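Long-range contacts in aminoacyl-tRNA synthetase-interacting multifunctional protein p43 (PDB 6IPA), which probably binds tRNA through its C-terminal EMAP II-like domain, which contains an OB-fold-type putative tRNA-binding region: residues 140-145 with 184-190; 84-88 with 125-129. All blocks are in the same frame, centred on the assembly; numbering follows the deposited sequence.

Contact 1 of 2, residues 140-145 with 184-190; sequences ERIICE and DAKWLSS
E140 and S190 close one end of a short antiparallel β-ladder, in which residues 143-144 run against strand 185-189 in the EMAP II-like domain. The E140 carboxylate faces the start of the turn after that strand and spends both oxygens on one residue: OE1 accepts the hydroxyl OG of S190 at 2.6 Å, and OE2 accepts the backbone N of S190, also at 2.6 Å. Each oxygen uses its syn lone pair, a fork that fixes the rotation of the carboxylate; OE1 also accepts the backbone N of N137. At the centre of the ladder I143 and L188 form the hydrogen-bonded pair, with a firm bond from L188 N to I143 O (2.7 Å) and a weak one from I143 N to L188 O.

I142 can be followed outward. Its CB and CG2 both pack close to the carbonyl oxygen of L188, CG2 the nearer at 3.4 Å, and CG2, anti to the backbone N, also reaches CB and CE3 of W187, each at 4.0 Å; the two side chains cross at about a right angle. The other branch, with CG1 beside the backbone N (chi1 -58°), carries CD1 to the CB of S189 and near L188 O as well. I142 and W187 both continue onto I48 and L99, joining the ladder to the β-strands of the OB-like part. C144 SG approaches the five-membered ring of W187 obliquely, 4.9 Å from its centroid, while CB of C144 meets CB of A185.

At the far end E145 and K186 lie side by side, yet the ammonium group of K186 pairs with E193. What E145 OE1 receives is the backbone N of K186 at 3.1 Å, an almost straight bond (172° at the hydrogen) that arrives from above the carboxylate plane.

Contact 2 of 2, residues 84-88 with 125-129; sequences LRLKK and EQIEL
The backbones of K87 and I127 stay 7.4 Å apart at their CA atoms, too far for β-pairing, and the irregular turn 84-88 meets strand 126-129 and the residue before it through side chains and through the backbone carbonyls of E125 and I127. L84 O accepts weak bonds from the backbone N of both K87 and K88 within this curled turn, and CB of L84, K87 and K88 all point toward the strand.

I127 is the apolar centre. Its CD1 meets CD2 of L84 at 3.7 Å, and its CG2 fits between that same CD2 and CD of K87. With CG1 anti to the backbone N (chi1 -175°), the longer branch extends to L84. Both L84 and I127 also touch C120 of the adjoining strand 120-123.

The two lysines diverge. K87 is extended beyond CG and lays its methylene chain across I127 at about a right angle before NZ donates to the backbone O of E125 at 3.0 Å, tilted 29° from the carbonyl plane. K88 instead bends at chi2 and chi3; its CE passes 3.2 Å from the carbonyl oxygen of I127, and NZ forms a salt bridge with E128 OE1 at 2.8 Å. E128 begins on the opposite course, its CB directed away from the turn, but a bend at chi2 (-67°) brings the carboxylate back, and NZ meets OE1 from above the carboxylate plane. The backbone O of K88 is held by the hydroxyl of Y66.

Within the putative tRNA-binding region, this is a surface contact in which a small apolar centre is flanked by two lysine ammonium groups, one on a neutral carbonyl and one whose charge is probably largely balanced by E128.

How the contacts relate
The two contacts follow one another along the chain: contact 2 is complete by strand 126-129, and contact 1 begins further on, with strand 143-144 the next strand in sequence. Their centres lie 24 Å apart and their nearest atoms about 9 Å. Both reach the same branched antiparallel sheet, in which 126-129 pairs with 120-123 and 143-144 with 185-189. Contact 2 fastens a loop between strands 78-82 and 97-101 to strand 126-129 of that sheet, within the putative tRNA-binding region. Contact 1 brings the later strand 185-189 back beside residues 140-145, tying it to the chain that follows strand 126-129, consistent with one compact EMAP II-like domain.

Contact 1 of 2, residues 140-145 with 184-190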
# COMPACT_ATOMS: atom_id res chain seq x y z
N GLU A 140 5.65 -2.51 -10.83
CA GLU A 140 4.90 -3.74 -11.11
C GLU A 140 3.62 -3.95 -10.27
O GLU A 140 3.57 -3.75 -9.04
CB GLU A 140 5.78 -4.96 -11.01
CG GLU A 140 6.01 -5.42 -9.60
CD GLU A 140 6.83 -6.66 -9.53
OE1 GLU A 140 8.06 -6.57 -9.74
OE2 GLU A 140 6.21 -7.73 -9.26
N ARG A 141 2.58 -4.39 -10.97
CA ARG A 141 1.25 -4.55 -10.38
C ARG A 141 1.28 -5.85 -9.58
O ARG A 141 1.75 -6.87 -10.09
CB ARG A 141 0.18 -4.54 -11.50
CG ARG A 141 -1.21 -4.09 -11.06
CD ARG A 141 -2.33 -4.67 -11.89
NE ARG A 141 -3.56 -4.76 -11.11
CZ ARG A 141 -4.76 -5.05 -11.62
NH1 ARG A 141 -4.89 -5.29 -12.93
NH2 ARG A 141 -5.83 -5.09 -10.81
N ILE A 142 0.85 -5.79 -8.31
CA ILE A 142 0.79 -6.95 -7.43
C ILE A 142 -0.62 -7.53 -7.54
O ILE A 142 -1.63 -6.80 -7.37
CB ILE A 142 1.03 -6.52 -5.98
CG1 ILE A 142 2.41 -5.80 -5.80
CG2 ILE A 142 0.83 -7.68 -5.02
CD1 ILE A 142 3.61 -6.57 -6.31
N ILE A 143 -0.70 -8.82 -7.83
CA ILE A 143 -1.94 -9.48 -8.24
C ILE A 143 -2.16 -10.70 -7.36
O ILE A 143 -1.21 -11.19 -6.80
CB ILE A 143 -1.87 -9.96 -9.72
CG1 ILE A 143 -0.85 -11.09 -9.91
CG2 ILE A 143 -1.53 -8.82 -10.67
CD1 ILE A 143 -0.95 -11.82 -11.25
N CYS A 144 -3.38 -11.19 -7.26
CA CYS A 144 -3.63 -12.46 -6.55
C CYS A 144 -3.39 -13.69 -7.42
O CYS A 144 -3.12 -13.58 -8.62
CB CYS A 144 -5.07 -12.50 -6.03
SG CYS A 144 -5.38 -11.11 -4.95
N GLU A 145 -3.59 -14.85 -6.83
CA GLU A 145 -3.46 -16.10 -7.55
C GLU A 145 -4.77 -16.26 -8.31
O GLU A 145 -5.84 -15.98 -7.82
CB GLU A 145 -3.19 -17.29 -6.63
CG GLU A 145 -2.97 -17.00 -5.15
CD GLU A 145 -2.32 -18.13 -4.36
OE1 GLU A 145 -2.82 -18.50 -3.30
OE2 GLU A 145 -1.30 -18.65 -4.78
N ASP A 184 -8.79 -16.07 0.18
CA ASP A 184 -7.88 -17.19 0.29
C ASP A 184 -6.78 -17.19 -0.74
O ASP A 184 -6.06 -18.12 -0.83
CB ASP A 184 -8.66 -18.45 0.11
CG ASP A 184 -9.40 -18.83 1.31
OD1 ASP A 184 -9.04 -18.43 2.38
OD2 ASP A 184 -10.35 -19.57 1.22
N ALA A 185 -6.68 -16.13 -1.51
CA ALA A 185 -5.76 -16.04 -2.62
C ALA A 185 -4.63 -15.08 -2.28
O ALA A 185 -4.86 -13.91 -2.07
CB ALA A 185 -6.50 -15.53 -3.86
N LYS A 186 -3.40 -15.59 -2.31
CA LYS A 186 -2.20 -14.84 -1.95
C LYS A 186 -1.82 -13.75 -2.92
O LYS A 186 -2.06 -13.88 -4.09
CB LYS A 186 -1.02 -15.80 -1.88
CG LYS A 186 -1.20 -16.84 -0.79
CD LYS A 186 -0.11 -17.87 -0.86
CE LYS A 186 -0.15 -18.78 0.35
NZ LYS A 186 1.24 -19.12 0.76
N TRP A 187 -1.20 -12.69 -2.41
CA TRP A 187 -0.71 -11.60 -3.21
C TRP A 187 0.60 -12.00 -3.78
O TRP A 187 1.46 -12.49 -3.03
CB TRP A 187 -0.46 -10.37 -2.36
CG TRP A 187 -1.68 -9.69 -1.83
CD1 TRP A 187 -2.91 -10.22 -1.61
CD2 TRP A 187 -1.75 -8.33 -1.40
NE1 TRP A 187 -3.75 -9.27 -1.07
CE2 TRP A 187 -3.06 -8.11 -0.94
CE3 TRP A 187 -0.83 -7.29 -1.35
CZ2 TRP A 187 -3.47 -6.89 -0.44
CZ3 TRP A 187 -1.25 -6.09 -0.88
CH2 TRP A 187 -2.56 -5.89 -0.43
N LEU A 188 0.80 -11.73 -5.09
CA LEU A 188 2.00 -12.18 -5.80
C LEU A 188 2.79 -11.04 -6.47
O LEU A 188 2.23 -10.11 -6.99
CB LEU A 188 1.59 -13.19 -6.86
CG LEU A 188 1.62 -14.67 -6.55
CD1 LEU A 188 0.94 -15.05 -5.24
CD2 LEU A 188 1.04 -15.43 -7.73
N SER A 189 4.11 -11.15 -6.48
CA SER A 189 4.98 -10.18 -7.14
C SER A 189 5.73 -10.97 -8.16
O SER A 189 5.54 -12.19 -8.25
CB SER A 189 6.03 -9.63 -6.16
OG SER A 189 7.10 -10.57 -6.02
N SER A 190 6.61 -10.29 -8.89
CA SER A 190 7.46 -10.95 -9.88
C SER A 190 8.45 -11.87 -9.25
O SER A 190 9.09 -12.66 -9.95
CB SER A 190 8.20 -9.93 -10.78
OG SER A 190 8.99 -8.98 -10.06

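Contact 2 of 2, residues 84-88 with 125-129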
# COMPACT_ATOMS: atom_id res chain seq x y z
N LEU A 84 2.15 6.64 10.22
CA LEU A 84 3.02 5.78 11.03
C LEU A 84 3.98 6.58 11.91
O LEU A 84 4.92 6.00 12.43
CB LEU A 84 3.87 4.90 10.10
CG LEU A 84 3.15 3.94 9.16
CD1 LEU A 84 3.92 3.78 7.85
CD2 LEU A 84 2.92 2.59 9.83
N ARG A 85 3.79 7.89 12.10
CA ARG A 85 4.79 8.69 12.86
C ARG A 85 4.95 8.24 14.34
O ARG A 85 6.06 8.16 14.84
CB ARG A 85 4.50 10.20 12.78
N LEU A 86 3.86 7.87 15.00
CA LEU A 86 3.92 7.45 16.42
C LEU A 86 4.27 5.98 16.64
O LEU A 86 4.49 5.59 17.78
CB LEU A 86 2.59 7.71 17.14
CG LEU A 86 2.21 9.16 17.44
CD1 LEU A 86 0.79 9.19 18.01
CD2 LEU A 86 3.19 9.85 18.40
N LYS A 87 4.30 5.17 15.59
CA LYS A 87 4.64 3.75 15.77
C LYS A 87 5.86 3.29 15.01
O LYS A 87 6.26 2.13 15.16
CB LYS A 87 3.43 2.86 15.46
CG LYS A 87 2.34 2.99 16.51
CD LYS A 87 1.10 2.18 16.18
CE LYS A 87 0.18 2.04 17.38
NZ LYS A 87 -1.00 1.18 17.05
N LYS A 88 6.48 4.18 14.24
CA LYS A 88 7.64 3.79 13.43
C LYS A 88 8.64 4.89 13.29
O LYS A 88 8.25 6.03 13.15
CB LYS A 88 7.17 3.42 12.01
CG LYS A 88 6.45 2.09 11.89
CD LYS A 88 7.40 0.92 11.90
CE LYS A 88 6.84 -0.22 12.73
NZ LYS A 88 7.78 -1.36 12.58
N GLU A 125 -1.32 -3.97 18.85
CA GLU A 125 -0.83 -2.59 18.79
C GLU A 125 0.29 -2.42 17.75
O GLU A 125 0.67 -1.30 17.43
CB GLU A 125 -0.41 -2.15 20.20
CG GLU A 125 -1.48 -2.49 21.24
CD GLU A 125 -1.05 -2.32 22.69
OE1 GLU A 125 0.18 -2.30 22.97
OE2 GLU A 125 -1.96 -2.24 23.56
N GLN A 126 0.78 -3.53 17.21
CA GLN A 126 1.84 -3.52 16.17
C GLN A 126 1.30 -3.17 14.79
O GLN A 126 0.19 -3.61 14.41
CB GLN A 126 2.51 -4.89 16.05
CG GLN A 126 3.24 -5.41 17.28
CD GLN A 126 3.63 -6.88 17.15
OE1 GLN A 126 4.70 -7.20 16.63
NE2 GLN A 126 2.77 -7.77 17.62
N ILE A 127 2.08 -2.40 14.03
CA ILE A 127 1.78 -2.24 12.60
C ILE A 127 3.08 -2.40 11.82
O ILE A 127 4.06 -1.78 12.18
CB ILE A 127 1.04 -0.91 12.30
CG1 ILE A 127 0.61 -0.80 10.82
CG2 ILE A 127 1.89 0.29 12.71
CD1 ILE A 127 -0.08 0.51 10.47
N GLU A 128 3.11 -3.25 10.80
CA GLU A 128 4.29 -3.40 9.95
C GLU A 128 3.93 -3.20 8.49
O GLU A 128 2.78 -3.38 8.09
CB GLU A 128 4.94 -4.78 10.11
CG GLU A 128 5.31 -5.19 11.53
CD GLU A 128 6.44 -4.35 12.17
OE1 GLU A 128 7.35 -3.86 11.44
OE2 GLU A 128 6.42 -4.18 13.41
N LEU A 129 4.92 -2.83 7.68
CA LEU A 129 4.71 -2.69 6.26
C LEU A 129 4.56 -4.07 5.62
O LEU A 129 5.15 -5.04 6.08
CB LEU A 129 5.95 -2.08 5.61
CG LEU A 129 6.41 -0.71 5.94
CD1 LEU A 129 7.73 -0.55 5.23
CD2 LEU A 129 5.46 0.30 5.41